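Local coordinates for protein putative phosphomethylpyrimidine kinase (Bacteroides thetaiotaomicron, PDB 3MBH) that probably phosphorylates pyridoxal and related B6 vitamers with ATP, as a ribokinase-clan pyridoxal kinase, and binds pyridoxal in this crystal, at residues 9-14 against 79-84; 91-96 against 133-138; 170-175 against 201-206; 229-234 against 242-247. All coordinates share one frame; numbering follows the deposited sequence. Where two conformers were deposited one is given.

Overall arrangement
Along the chain the four contacts follow one another without overlap, from the parallel strands of contact 1 to the helix pair of contact 4. Contact 1 lies in the large mixed sheet, and contact 3 packs a helix against a strand farther along that sheet, the two centres about 22 Å apart. Contact 2, about 14 Å from contact 1 between centres, covers the sheet face that carries Val13 and Thr83. Contact 4 meets the other face, through Tyr82, and its centre lies about 23 Å from that of contact 2. Helices on both faces of one sheet give the layered alpha/beta core of the ribokinase clan, with pyridoxal bound near contact 1.

Contact 1. Residues 9-14 against 79-84; sequences KIAAVH and DAIYTG
Strands 9-13 and 80-83 run parallel, their axes inclined by 21° and 4.6 Å apart at closest approach; Ile10 faces Ala80 through to Val13 facing Thr83, and Ala11 and Val13 each bond the residues flanking their partner, as Tyr82 N does to Ala11 O at 2.9 Å. Where the pairing begins, Lys9 O accepts from both Asp79 N and Ala80 N, while Asp79 OD2 takes Lys9 N at 2.8 Å through its anti lone pair; a short carboxylate suits this spot because it extends the pairing one step beyond the strand. At the other end His14 and Tyr82 form a T-shaped stack with planes at 81°. The imidazole edge points into the phenol ring, NE2 sitting 3.2 Å above the plane of Tyr82 and over its centre. With CG of Tyr82 anti to the backbone N (chi1 164°), the ring extends to meet it, and Gly84 N lies over one face of the imidazole. On the opposite side of the sheet, Val13 CG2 meets Ile81 CG2 at 4.1 Å; Val13 and Thr83, beta-branched as suits a strand, meet Val95 of helix 91-102. Strand 37-40 bonds to the far edge of 9-13, and strand 108-111 packs beside 80-83. Helices 24-33 and 223-236 cover the face of Ile10 and Tyr82, where small Ala12 and Ala80 leave room for Leu24 and Met236.

Contact 2. Residues 91-96 against 133-138; sequences QIQIVS and MRHLIT
Ile92 and Leu136 make the central touch between helices 91-102 and 127-136, CG2 of the isoleucine lying 3.9 Å from CB of the leucine as the two side chains meet at a slant. One turn on, Val95 CG1 reaches Leu136 CD1 at 4.0 Å. Leu136 CG stands anti to the backbone N (chi1 -176°), which carries CD1 across to Val95 CG1 and Ser96 OG. Branched aliphatic side chains suit this buried seam, since those of Ile92, Val95 and Leu136 bring no polar group to satisfy.

Ser96 adds a small polar tip: in the conformer given, its OG lies 3.5 Å from Leu136 CD1 and, near the ring plane, at the edge of His135. That hydroxyl donates to Ile92 O at 2.7 Å, from above the carbonyl plane, and Ser96 N uses the same oxygen, so serine fits within the seam. At the more exposed edge, flexible Gln93 bends at chi2 (-58°) to bring its amide back to the imidazole of His135, NE2 to NE2 at 3.1 Å, with amide and ring planes 37° apart.

Farther out, Thr138 OG1 donates in the carbonyl plane to His135 O at 2.6 Å, tying the residues after this turn to the backbone that carries the imidazole. Beneath, Val95 and Leu136 both rest on Thr83 of strand 80-83. Near Gln93 lies Asp97, a zinc ligand in a crystal structure of this protein. The two helices form part of one helical layer over the parallel portion of the mixed sheet, consistent with the ribokinase-like alpha/beta/alpha sandwich.

Contact 3. Residues 170-175 against 201-206; sequences YLRLLS and YNRQGN
Tyr201 lies against Leu171 and Ser175 of helix 164-176, its CB 3.7 Å from Leu171 CB as the two side chains slide past each other in opposite directions. With CG anti to the backbone N (chi1 171°), the phenol reaches across the helix, past Ser175, toward Arg172, and Ser175 OG comes to its edge in the ring plane, 3.8 Å from CE2. A tyrosine suits the place: its ring is packed while its hydroxyl donates to Asn206 OD1 at 2.7 Å on a lone pair. That bond closes the turn after the strand, aided by Asn202, whose OD1 accepts from Gln204 N in an Asx turn.

In the conformer given, Arg172 brings NH1 near the same hydroxyl without a hydrogen bond; its guanidinium stands 85° to the ring. Arg203 runs extended before turning at chi3 (51°), which brings NH1 to 3.1 Å from Ser175 OG. NH1 hydrogen-bonds Gly178 O, just as Ser175 OG bonds Pro179 O, so both polar ends hold the loop that follows the helix. Strand 195-202 pairs with 181-189 and 207-213; Leu171 packs on Val182 and Ile184 of the former and Tyr208 of the latter, seating the helix across three strands of the sheet.

Contact 4. Residues 229-234 against 242-247; sequences SVITGS and PMALDR
Apolar packing dominates where Ile231 meets Ala244, the pair whose CA atoms, 5.2 Å apart, mark the close passage of helices 223-236 and 241-257. CD1 of the isoleucine lies 3.6 Å from Ala244 CB and 3.9 Å from Leu245 CD2. Its second torsion (chi2 -76°) turns CD1 toward the facing helix. Alanine suits the crossing because a single methyl lets the backbones approach. Val230 puts CG1 beside the aliphatic root of Arg247, 4.1 Å from its CB, the two side chains crossing at about a right angle.

The polar ends find partners beyond the two helical segments. Ser234 OG rests 3.2 Å from Ala244 CB, yet its hydrogen bond is to Asp239, in the link between the helices. Arg247, bent at chi3 (67°), passes CD over Ser234 OG at 3.9 Å and forms a salt bridge with that same Asp239; Gln237 and the Leu279 carbonyl hold its guanidinium as well. Arginine offers a carbon stem to pack and a charged end to tie the turn.

The segment axes, 8.6 Å apart at closest approach and at 140°, describe a roughly antiparallel helical hairpin; both helices reach the sheet of this ribokinase-like fold, through Tyr82 and through strand 207-213 respectively.

Contact 1. Residues 9-14 against 79-84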
loop_
_atom_site.group_PDB
_atom_site.type_symbol
_atom_site.label_atom_id
_atom_site.label_comp_id
_atom_site.label_asym_id
_atom_site.label_seq_id
_atom_site.Cartn_x
_atom_site.Cartn_y
_atom_site.Cartn_z
ATOM N N LYS A 9 -1.438 -16.661 18.686
ATOM C CA LYS A 9 -1.289 -17.999 18.139
ATOM C C LYS A 9 -2.646 -18.721 18.032
ATOM O O LYS A 9 -3.484 -18.703 18.963
ATOM C CB LYS A 9 -0.357 -18.867 19.003
ATOM C CG LYS A 9 1.024 -18.319 19.328
ATOM C CD LYS A 9 1.857 -19.414 20.050
ATOM C CE LYS A 9 2.523 -18.930 21.278
ATOM N NZ LYS A 9 3.709 -18.024 21.050
ATOM N N ILE A 10 -2.839 -19.358 16.901
ATOM C CA ILE A 10 -4.030 -20.150 16.628
ATOM C C ILE A 10 -3.675 -21.600 16.424
ATOM O O ILE A 10 -2.894 -21.914 15.517
ATOM C CB ILE A 10 -4.733 -19.618 15.373
ATOM C CG1 ILE A 10 -5.061 -18.132 15.562
ATOM C CG2 ILE A 10 -5.985 -20.443 15.086
ATOM C CD1 ILE A 10 -5.570 -17.424 14.301
ATOM N N ALA A 11 -4.226 -22.499 17.228
ATOM C CA ALA A 11 -4.031 -23.916 16.977
ATOM C C ALA A 11 -5.051 -24.306 15.864
ATOM O O ALA A 11 -6.257 -24.127 16.049
ATOM C CB ALA A 11 -4.244 -24.751 18.282
ATOM N N ALA A 12 -4.554 -24.855 14.751
ATOM C CA ALA A 12 -5.333 -25.190 13.589
ATOM C C ALA A 12 -5.457 -26.705 13.454
ATOM O O ALA A 12 -4.485 -27.398 13.120
ATOM C CB ALA A 12 -4.722 -24.561 12.313
ATOM N N VAL A 13 -6.638 -27.212 13.774
ATOM C CA VAL A 13 -6.952 -28.657 13.788
ATOM C C VAL A 13 -7.675 -29.020 12.452
ATOM O O VAL A 13 -8.890 -29.026 12.369
ATOM C CB VAL A 13 -7.783 -29.063 15.047
ATOM C CG1 VAL A 13 -7.845 -30.606 15.145
ATOM C CG2 VAL A 13 -7.193 -28.379 16.343
ATOM N N HIS A 14 -6.859 -29.269 11.429
ATOM C CA HIS A 14 -7.289 -29.482 10.092
ATOM C C HIS A 14 -6.315 -30.461 9.465
ATOM O O HIS A 14 -5.208 -30.659 9.972
ATOM C CB HIS A 14 -7.226 -28.193 9.256
ATOM C CG HIS A 14 -8.117 -27.089 9.740
ATOM N ND1 HIS A 14 -9.304 -26.783 9.119
ATOM C CD2 HIS A 14 -7.947 -26.158 10.707
ATOM C CE1 HIS A 14 -9.880 -25.764 9.739
ATOM N NE2 HIS A 14 -9.081 -25.362 10.713
ATOM N N ASP A 79 -4.329 -18.425 21.639
ATOM C CA ASP A 79 -5.345 -17.367 21.701
ATOM C C ASP A 79 -6.610 -17.833 21.024
ATOM O O ASP A 79 -7.703 -17.335 21.311
ATOM C CB ASP A 79 -4.781 -16.130 21.058
ATOM C CG ASP A 79 -3.488 -15.692 21.748
ATOM O OD1 ASP A 79 -3.630 -15.202 22.866
ATOM O OD2 ASP A 79 -2.355 -15.921 21.226
ATOM N N ALA A 80 -6.472 -18.820 20.141
ATOM C CA ALA A 80 -7.628 -19.387 19.510
ATOM C C ALA A 80 -7.373 -20.804 19.098
ATOM O O ALA A 80 -6.238 -21.185 18.949
ATOM C CB ALA A 80 -8.046 -18.562 18.323
ATOM N N ILE A 81 -8.449 -21.575 18.950
ATOM C CA ILE A 81 -8.414 -22.947 18.441
ATOM C C ILE A 81 -9.494 -23.029 17.361
ATOM O O ILE A 81 -10.656 -22.654 17.584
ATOM C CB ILE A 81 -8.707 -24.028 19.513
ATOM C CG1 ILE A 81 -7.697 -23.912 20.653
ATOM C CG2 ILE A 81 -8.729 -25.466 18.851
ATOM C CD1 ILE A 81 -7.922 -24.802 21.847
ATOM N N TYR A 82 -9.066 -23.501 16.178
ATOM C CA TYR A 82 -9.912 -23.481 14.998
ATOM C C TYR A 82 -9.836 -24.847 14.379
ATOM O O TYR A 82 -8.781 -25.262 13.870
ATOM C CB TYR A 82 -9.419 -22.359 14.055
ATOM C CG TYR A 82 -9.885 -22.375 12.618
ATOM C CD1 TYR A 82 -11.060 -23.015 12.233
ATOM C CD2 TYR A 82 -9.179 -21.681 11.638
ATOM C CE1 TYR A 82 -11.439 -23.061 10.919
ATOM C CE2 TYR A 82 -9.575 -21.704 10.317
ATOM C CZ TYR A 82 -10.707 -22.357 9.959
ATOM O OH TYR A 82 -11.129 -22.412 8.645
ATOM N N THR A 83 -10.984 -25.497 14.326
ATOM C CA THR A 83 -11.059 -26.849 13.854
ATOM C C THR A 83 -11.806 -26.945 12.549
ATOM O O THR A 83 -12.722 -26.161 12.282
ATOM C CB THR A 83 -11.758 -27.798 14.904
ATOM O OG1 THR A 83 -13.185 -27.618 14.885
ATOM C CG2 THR A 83 -11.229 -27.559 16.262
ATOM N N GLY A 84 -11.466 -27.970 11.767
ATOM C CA GLY A 84 -12.180 -28.281 10.542
ATOM C C GLY A 84 -12.243 -29.774 10.251
ATOM O O GLY A 84 -12.774 -30.606 11.080
#

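Contact 2. Residues 91-96 against 133-138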
loop_
_atom_site.group_PDB
_atom_site.type_symbol
_atom_site.label_atom_id
_atom_site.label_comp_id
_atom_site.label_asym_id
_atom_site.label_seq_id
_atom_site.Cartn_x
_atom_site.Cartn_y
_atom_site.Cartn_z
ATOM N N GLN A 91 -11.390 -38.644 16.688
ATOM C CA GLN A 91 -10.793 -37.341 16.897
ATOM C C GLN A 91 -11.705 -36.392 17.625
ATOM O O GLN A 91 -11.225 -35.497 18.285
ATOM C CB GLN A 91 -10.336 -36.705 15.573
ATOM C CG GLN A 91 -9.288 -37.563 14.883
ATOM C CD GLN A 91 -8.591 -36.886 13.730
ATOM O OE1 GLN A 91 -8.854 -35.716 13.447
ATOM N NE2 GLN A 91 -7.742 -37.636 13.019
ATOM N N ILE A 92 -13.008 -36.603 17.561
ATOM C CA ILE A 92 -13.887 -35.618 18.180
ATOM C C ILE A 92 -13.582 -35.486 19.674
ATOM O O ILE A 92 -13.393 -34.390 20.175
ATOM C CB ILE A 92 -15.357 -35.843 17.916
ATOM C CG1 ILE A 92 -15.703 -35.290 16.519
ATOM C CG2 ILE A 92 -16.199 -35.108 19.038
ATOM C CD1 ILE A 92 -15.210 -36.209 15.294
ATOM N N GLN A 93 -13.411 -36.597 20.350
ATOM C CA GLN A 93 -13.194 -36.546 21.799
ATOM C C GLN A 93 -11.792 -36.072 22.166
ATOM O O GLN A 93 -11.594 -35.400 23.159
ATOM C CB GLN A 93 -13.509 -37.886 22.445
ATOM C CG GLN A 93 -14.952 -38.062 22.825
ATOM C CD GLN A 93 -15.501 -36.975 23.812
ATOM O OE1 GLN A 93 -14.840 -36.554 24.781
ATOM N NE2 GLN A 93 -16.700 -36.523 23.528
ATOM N N ILE A 94 -10.827 -36.440 21.358
ATOM C CA ILE A 94 -9.445 -35.928 21.505
ATOM C C ILE A 94 -9.437 -34.414 21.376
ATOM O O ILE A 94 -8.815 -33.682 22.174
ATOM C CB ILE A 94 -8.460 -36.564 20.500
ATOM C CG1 ILE A 94 -8.359 -38.060 20.783
ATOM C CG2 ILE A 94 -7.078 -35.867 20.608
ATOM C CD1 ILE A 94 -7.699 -38.916 19.673
ATOM N N VAL A 95 -10.165 -33.936 20.390
ATOM C CA VAL A 95 -10.217 -32.512 20.125
ATOM C C VAL A 95 -11.028 -31.801 21.207
ATOM O O VAL A 95 -10.636 -30.740 21.638
ATOM C CB VAL A 95 -10.752 -32.230 18.725
ATOM C CG1 VAL A 95 -10.942 -30.733 18.522
ATOM C CG2 VAL A 95 -9.736 -32.800 17.667
ATOM N N SER A 96 -12.133 -32.394 21.648
ATOM C CA SER A 96 -12.899 -31.818 22.752
ATOM C C SER A 96 -12.039 -31.639 24.012
ATOM O O SER A 96 -12.092 -30.593 24.674
ATOM C CB SER A 96 -14.132 -32.667 23.050
ATOM O OG SER A 96 -14.880 -32.878 21.873
HETATM N N MSE A 133 -19.628 -35.053 15.471
HETATM C CA MSE A 133 -19.518 -33.635 15.204
HETATM C C MSE A 133 -20.583 -32.854 15.982
HETATM O O MSE A 133 -20.320 -31.750 16.453
HETATM C CB MSE A 133 -19.592 -33.363 13.712
HETATM C CG MSE A 133 -19.319 -31.931 13.310
HETATM SE SE MSE A 133 -17.498 -31.361 13.804
HETATM C CE MSE A 133 -16.493 -32.172 12.354
ATOM N N ARG A 134 -21.775 -33.438 16.123
ATOM C CA ARG A 134 -22.821 -32.861 16.946
ATOM C C ARG A 134 -22.357 -32.572 18.379
ATOM O O ARG A 134 -22.784 -31.594 18.988
ATOM C CB ARG A 134 -24.062 -33.784 17.008
ATOM C CG ARG A 134 -24.882 -33.783 15.732
ATOM C CD ARG A 134 -25.994 -34.788 15.824
ATOM N NE ARG A 134 -26.613 -34.994 14.525
ATOM C CZ ARG A 134 -27.177 -36.123 14.123
ATOM N NH1 ARG A 134 -27.180 -37.186 14.905
ATOM N NH2 ARG A 134 -27.730 -36.200 12.925
ATOM N N HIS A 135 -21.478 -33.416 18.905
ATOM C CA HIS A 135 -20.878 -33.174 20.191
ATOM C C HIS A 135 -19.845 -32.043 20.161
ATOM O O HIS A 135 -19.858 -31.172 21.038
ATOM C CB HIS A 135 -20.189 -34.434 20.769
ATOM C CG HIS A 135 -19.592 -34.206 22.124
ATOM N ND1 HIS A 135 -20.365 -34.010 23.250
ATOM C CD2 HIS A 135 -18.308 -34.090 22.528
ATOM C CE1 HIS A 135 -19.579 -33.822 24.297
ATOM N NE2 HIS A 135 -18.325 -33.883 23.892
ATOM N N LEU A 136 -18.954 -32.090 19.189
ATOM C CA LEU A 136 -17.877 -31.123 19.119
ATOM C C LEU A 136 -18.423 -29.685 19.024
ATOM O O LEU A 136 -17.879 -28.778 19.654
ATOM C CB LEU A 136 -16.939 -31.411 17.954
ATOM C CG LEU A 136 -15.718 -30.480 17.895
ATOM C CD1 LEU A 136 -14.891 -30.554 19.219
ATOM C CD2 LEU A 136 -14.855 -30.746 16.628
ATOM N N ILE A 137 -19.509 -29.470 18.294
ATOM C CA ILE A 137 -19.985 -28.084 18.163
ATOM C C ILE A 137 -20.422 -27.477 19.514
ATOM O O ILE A 137 -20.400 -26.268 19.644
ATOM C CB ILE A 137 -21.089 -27.863 17.107
ATOM C CG1 ILE A 137 -22.394 -28.610 17.487
ATOM C CG2 ILE A 137 -20.543 -28.137 15.686
ATOM C CD1 ILE A 137 -23.552 -28.124 16.762
ATOM N N THR A 138 -20.761 -28.311 20.509
ATOM C CA THR A 138 -21.233 -27.831 21.801
ATOM C C THR A 138 -20.095 -27.161 22.549
ATOM O O THR A 138 -20.319 -26.438 23.537
ATOM C CB THR A 138 -21.821 -28.965 22.706
ATOM O OG1 THR A 138 -20.799 -29.891 23.092
ATOM C CG2 THR A 138 -22.936 -29.718 21.998
#

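Contact 3. Residues 170-175 against 201-206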
loop_
_atom_site.group_PDB
_atom_site.type_symbol
_atom_site.label_atom_id
_atom_site.label_comp_id
_atom_site.label_asym_id
_atom_site.label_seq_id
_atom_site.Cartn_x
_atom_site.Cartn_y
_atom_site.Cartn_z
ATOM N N TYR A 170 -33.322 -22.130 12.867
ATOM C CA TYR A 170 -32.188 -23.063 12.894
ATOM C C TYR A 170 -30.973 -22.454 13.630
ATOM O O TYR A 170 -30.258 -23.128 14.372
ATOM C CB TYR A 170 -31.746 -23.441 11.487
ATOM C CG TYR A 170 -32.776 -24.034 10.558
ATOM C CD1 TYR A 170 -33.648 -25.032 10.975
ATOM C CD2 TYR A 170 -32.806 -23.652 9.212
ATOM C CE1 TYR A 170 -34.579 -25.595 10.077
ATOM C CE2 TYR A 170 -33.746 -24.204 8.316
ATOM C CZ TYR A 170 -34.624 -25.168 8.753
ATOM O OH TYR A 170 -35.530 -25.705 7.838
ATOM N N LEU A 171 -30.725 -21.171 13.388
ATOM C CA LEU A 171 -29.584 -20.453 14.023
ATOM C C LEU A 171 -29.712 -20.526 15.556
ATOM O O LEU A 171 -28.780 -20.858 16.261
ATOM C CB LEU A 171 -29.524 -19.006 13.531
ATOM C CG LEU A 171 -28.984 -18.796 12.106
ATOM C CD1 LEU A 171 -29.387 -17.438 11.682
ATOM C CD2 LEU A 171 -27.426 -18.944 11.998
ATOM N N ARG A 172 -30.902 -20.220 16.033
ATOM C CA ARG A 172 -31.170 -20.246 17.448
ATOM C C ARG A 172 -31.045 -21.668 18.045
ATOM O O ARG A 172 -30.514 -21.816 19.146
ATOM C CB ARG A 172 -32.547 -19.617 17.682
ATOM C CG ARG A 172 -33.036 -19.640 19.088
ATOM C CD ARG A 172 -32.061 -18.966 20.007
ATOM N NE ARG A 172 -32.664 -18.728 21.305
ATOM C CZ ARG A 172 -32.097 -17.995 22.251
ATOM N NH1 ARG A 172 -30.883 -17.475 22.053
ATOM N NH2 ARG A 172 -32.726 -17.814 23.405
ATOM N N LEU A 173 -31.516 -22.699 17.327
ATOM C CA LEU A 173 -31.458 -24.092 17.824
ATOM C C LEU A 173 -30.012 -24.524 17.974
ATOM O O LEU A 173 -29.646 -25.151 18.957
ATOM C CB LEU A 173 -32.116 -25.089 16.872
ATOM C CG LEU A 173 -33.621 -25.207 16.778
ATOM C CD1 LEU A 173 -33.940 -26.291 15.736
ATOM C CD2 LEU A 173 -34.299 -25.548 18.136
ATOM N N LEU A 174 -29.190 -24.185 16.983
ATOM C CA LEU A 174 -27.784 -24.447 17.066
ATOM C C LEU A 174 -27.091 -23.637 18.177
ATOM O O LEU A 174 -26.229 -24.165 18.883
ATOM C CB LEU A 174 -27.112 -24.251 15.696
ATOM C CG LEU A 174 -27.351 -25.320 14.606
ATOM C CD1 LEU A 174 -26.549 -24.891 13.362
ATOM C CD2 LEU A 174 -26.989 -26.717 15.069
ATOM N N SER A 175 -27.474 -22.374 18.374
ATOM C CA SER A 175 -26.851 -21.578 19.451
ATOM C C SER A 175 -27.224 -22.127 20.834
ATOM O O SER A 175 -26.425 -22.116 21.752
ATOM C CB SER A 175 -27.272 -20.139 19.389
ATOM O OG SER A 175 -26.675 -19.435 20.454
ATOM N N TYR A 201 -26.139 -15.518 13.553
ATOM C CA TYR A 201 -26.772 -15.131 14.794
ATOM C C TYR A 201 -25.688 -14.929 15.864
ATOM O O TYR A 201 -24.736 -15.665 15.938
ATOM C CB TYR A 201 -27.800 -16.166 15.191
ATOM C CG TYR A 201 -28.349 -15.947 16.552
ATOM C CD1 TYR A 201 -29.214 -14.924 16.779
ATOM C CD2 TYR A 201 -28.000 -16.779 17.612
ATOM C CE1 TYR A 201 -29.715 -14.670 18.031
ATOM C CE2 TYR A 201 -28.486 -16.559 18.865
ATOM C CZ TYR A 201 -29.365 -15.510 19.067
ATOM O OH TYR A 201 -29.894 -15.251 20.279
ATOM N N ASN A 202 -25.839 -13.891 16.667
ATOM C CA ASN A 202 -24.945 -13.616 17.792
ATOM C C ASN A 202 -25.846 -13.596 19.006
ATOM O O ASN A 202 -26.716 -12.716 19.149
ATOM C CB ASN A 202 -24.221 -12.262 17.616
ATOM C CG ASN A 202 -23.076 -12.088 18.565
ATOM O OD1 ASN A 202 -22.958 -12.811 19.546
ATOM N ND2 ASN A 202 -22.217 -11.142 18.283
ATOM N N ARG A 203 -25.653 -14.551 19.885
ATOM C CA ARG A 203 -26.479 -14.626 21.094
ATOM C C ARG A 203 -26.206 -13.373 21.941
ATOM O O ARG A 203 -27.085 -12.858 22.591
ATOM C CB ARG A 203 -26.156 -15.907 21.881
ATOM C CG ARG A 203 -27.121 -16.170 23.088
ATOM C CD ARG A 203 -26.862 -17.551 23.744
ATOM N NE ARG A 203 -25.440 -17.756 24.065
ATOM C CZ ARG A 203 -24.695 -18.838 23.749
ATOM N NH1 ARG A 203 -25.225 -19.886 23.114
ATOM N NH2 ARG A 203 -23.390 -18.884 24.088
ATOM N N GLN A 204 -24.982 -12.851 21.880
ATOM C CA GLN A 204 -24.690 -11.647 22.580
ATOM C C GLN A 204 -25.247 -10.446 21.797
ATOM O O GLN A 204 -24.651 -10.017 20.797
ATOM C CB GLN A 204 -23.211 -11.522 22.745
ATOM C CG GLN A 204 -22.825 -10.267 23.405
ATOM C CD GLN A 204 -23.024 -10.292 24.894
ATOM O OE1 GLN A 204 -22.849 -11.352 25.566
ATOM N NE2 GLN A 204 -23.359 -9.115 25.449
ATOM N N GLY A 205 -26.343 -9.876 22.291
ATOM C CA GLY A 205 -27.064 -8.817 21.601
ATOM C C GLY A 205 -28.254 -9.378 20.825
ATOM O O GLY A 205 -29.141 -8.623 20.417
ATOM N N ASN A 206 -28.263 -10.701 20.618
ATOM C CA ASN A 206 -29.424 -11.409 20.052
ATOM C C ASN A 206 -29.748 -10.837 18.687
ATOM O O ASN A 206 -30.888 -10.525 18.400
ATOM C CB ASN A 206 -30.618 -11.325 21.004
ATOM C CG ASN A 206 -31.842 -12.153 20.544
ATOM O OD1 ASN A 206 -31.764 -13.328 20.225
ATOM N ND2 ASN A 206 -32.993 -11.510 20.565
#

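Contact 4. Residues 229-234 against 242-247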
loop_
_atom_site.group_PDB
_atom_site.type_symbol
_atom_site.label_atom_id
_atom_site.label_comp_id
_atom_site.label_asym_id
_atom_site.label_seq_id
_atom_site.Cartn_x
_atom_site.Cartn_y
_atom_site.Cartn_z
ATOM N N SER A 229 -11.598 -19.149 7.908
ATOM C CA SER A 229 -10.282 -18.563 8.202
ATOM C C SER A 229 -10.391 -17.010 8.265
ATOM O O SER A 229 -9.881 -16.373 9.218
ATOM C CB SER A 229 -9.248 -18.950 7.128
ATOM O OG SER A 229 -8.855 -20.303 7.226
ATOM N N VAL A 230 -11.122 -16.415 7.312
ATOM C CA VAL A 230 -11.298 -14.953 7.343
ATOM C C VAL A 230 -12.166 -14.530 8.522
ATOM O O VAL A 230 -11.849 -13.561 9.217
ATOM C CB VAL A 230 -11.778 -14.367 6.014
ATOM C CG1 VAL A 230 -11.960 -12.839 6.200
ATOM C CG2 VAL A 230 -10.761 -14.702 4.869
ATOM N N ILE A 231 -13.220 -15.292 8.800
ATOM C CA ILE A 231 -14.052 -15.005 9.978
ATOM C C ILE A 231 -13.209 -15.014 11.281
ATOM O O ILE A 231 -13.296 -14.088 12.093
ATOM C CB ILE A 231 -15.278 -15.940 10.107
ATOM C CG1 ILE A 231 -16.237 -15.689 8.938
ATOM C CG2 ILE A 231 -16.002 -15.746 11.495
ATOM C CD1 ILE A 231 -17.120 -14.420 8.985
ATOM N N THR A 232 -12.373 -16.023 11.446
ATOM C CA THR A 232 -11.556 -16.152 12.639
ATOM C C THR A 232 -10.591 -15.014 12.774
ATOM O O THR A 232 -10.497 -14.402 13.851
ATOM C CB THR A 232 -10.764 -17.456 12.565
ATOM O OG1 THR A 232 -11.713 -18.510 12.501
ATOM C CG2 THR A 232 -9.871 -17.659 13.785
ATOM N N GLY A 233 -9.854 -14.724 11.694
ATOM C CA GLY A 233 -8.926 -13.637 11.725
ATOM C C GLY A 233 -9.621 -12.290 12.000
ATOM O O GLY A 233 -9.109 -11.473 12.746
ATOM N N SER A 234 -10.760 -12.058 11.353
ATOM C CA SER A 234 -11.466 -10.778 11.499
ATOM C C SER A 234 -11.965 -10.598 12.938
ATOM O O SER A 234 -11.822 -9.502 13.524
ATOM C CB SER A 234 -12.581 -10.696 10.433
ATOM O OG SER A 234 -13.602 -9.774 10.730
ATOM N N PRO A 242 -20.952 -8.646 11.769
ATOM C CA PRO A 242 -21.352 -8.321 10.400
ATOM C C PRO A 242 -20.150 -7.885 9.553
ATOM O O PRO A 242 -20.095 -8.196 8.361
ATOM C CB PRO A 242 -22.407 -7.200 10.583
ATOM C CG PRO A 242 -22.186 -6.680 11.954
ATOM C CD PRO A 242 -21.626 -7.797 12.765
HETATM N N MSE A 243 -19.162 -7.216 10.175
HETATM C CA MSE A 243 -17.960 -6.841 9.442
HETATM C C MSE A 243 -17.173 -8.093 9.006
HETATM O O MSE A 243 -16.694 -8.133 7.874
HETATM C CB MSE A 243 -17.077 -5.881 10.246
HETATM C CG MSE A 243 -15.708 -5.670 9.632
HETATM SE SE MSE A 243 -15.874 -4.499 8.082
HETATM C CE MSE A 243 -16.198 -2.801 9.052
ATOM N N ALA A 244 -17.081 -9.104 9.887
ATOM C CA ALA A 244 -16.424 -10.385 9.568
ATOM C C ALA A 244 -17.091 -11.037 8.385
ATOM O O ALA A 244 -16.423 -11.482 7.455
ATOM C CB ALA A 244 -16.437 -11.331 10.773
ATOM N N LEU A 245 -18.409 -11.108 8.415
ATOM C CA LEU A 245 -19.183 -11.618 7.287
ATOM C C LEU A 245 -18.892 -10.920 5.931
ATOM O O LEU A 245 -18.805 -11.577 4.878
ATOM C CB LEU A 245 -20.694 -11.486 7.585
ATOM C CG LEU A 245 -21.271 -12.281 8.767
ATOM C CD1 LEU A 245 -22.824 -11.989 8.933
ATOM C CD2 LEU A 245 -20.992 -13.739 8.648
ATOM N N ASP A 246 -18.800 -9.589 5.955
ATOM C CA ASP A 246 -18.467 -8.801 4.748
ATOM C C ASP A 246 -17.065 -9.058 4.260
ATOM O O ASP A 246 -16.869 -9.305 3.067
ATOM C CB ASP A 246 -18.692 -7.307 5.015
ATOM C CG ASP A 246 -20.189 -6.952 4.956
ATOM O OD1 ASP A 246 -20.811 -7.300 3.924
ATOM O OD2 ASP A 246 -20.737 -6.365 5.900
ATOM N N ARG A 247 -16.098 -9.062 5.179
ATOM C CA ARG A 247 -14.722 -9.339 4.811
ATOM C C ARG A 247 -14.605 -10.719 4.182
ATOM O O ARG A 247 -13.956 -10.863 3.145
ATOM C CB ARG A 247 -13.802 -9.216 6.012
ATOM C CG ARG A 247 -13.703 -7.828 6.526
ATOM C CD ARG A 247 -12.604 -7.661 7.614
ATOM N NE ARG A 247 -11.270 -7.851 7.093
ATOM C CZ ARG A 247 -10.183 -7.907 7.841
ATOM N NH1 ARG A 247 -10.271 -7.801 9.163
ATOM N NH2 ARG A 247 -8.993 -8.057 7.251
#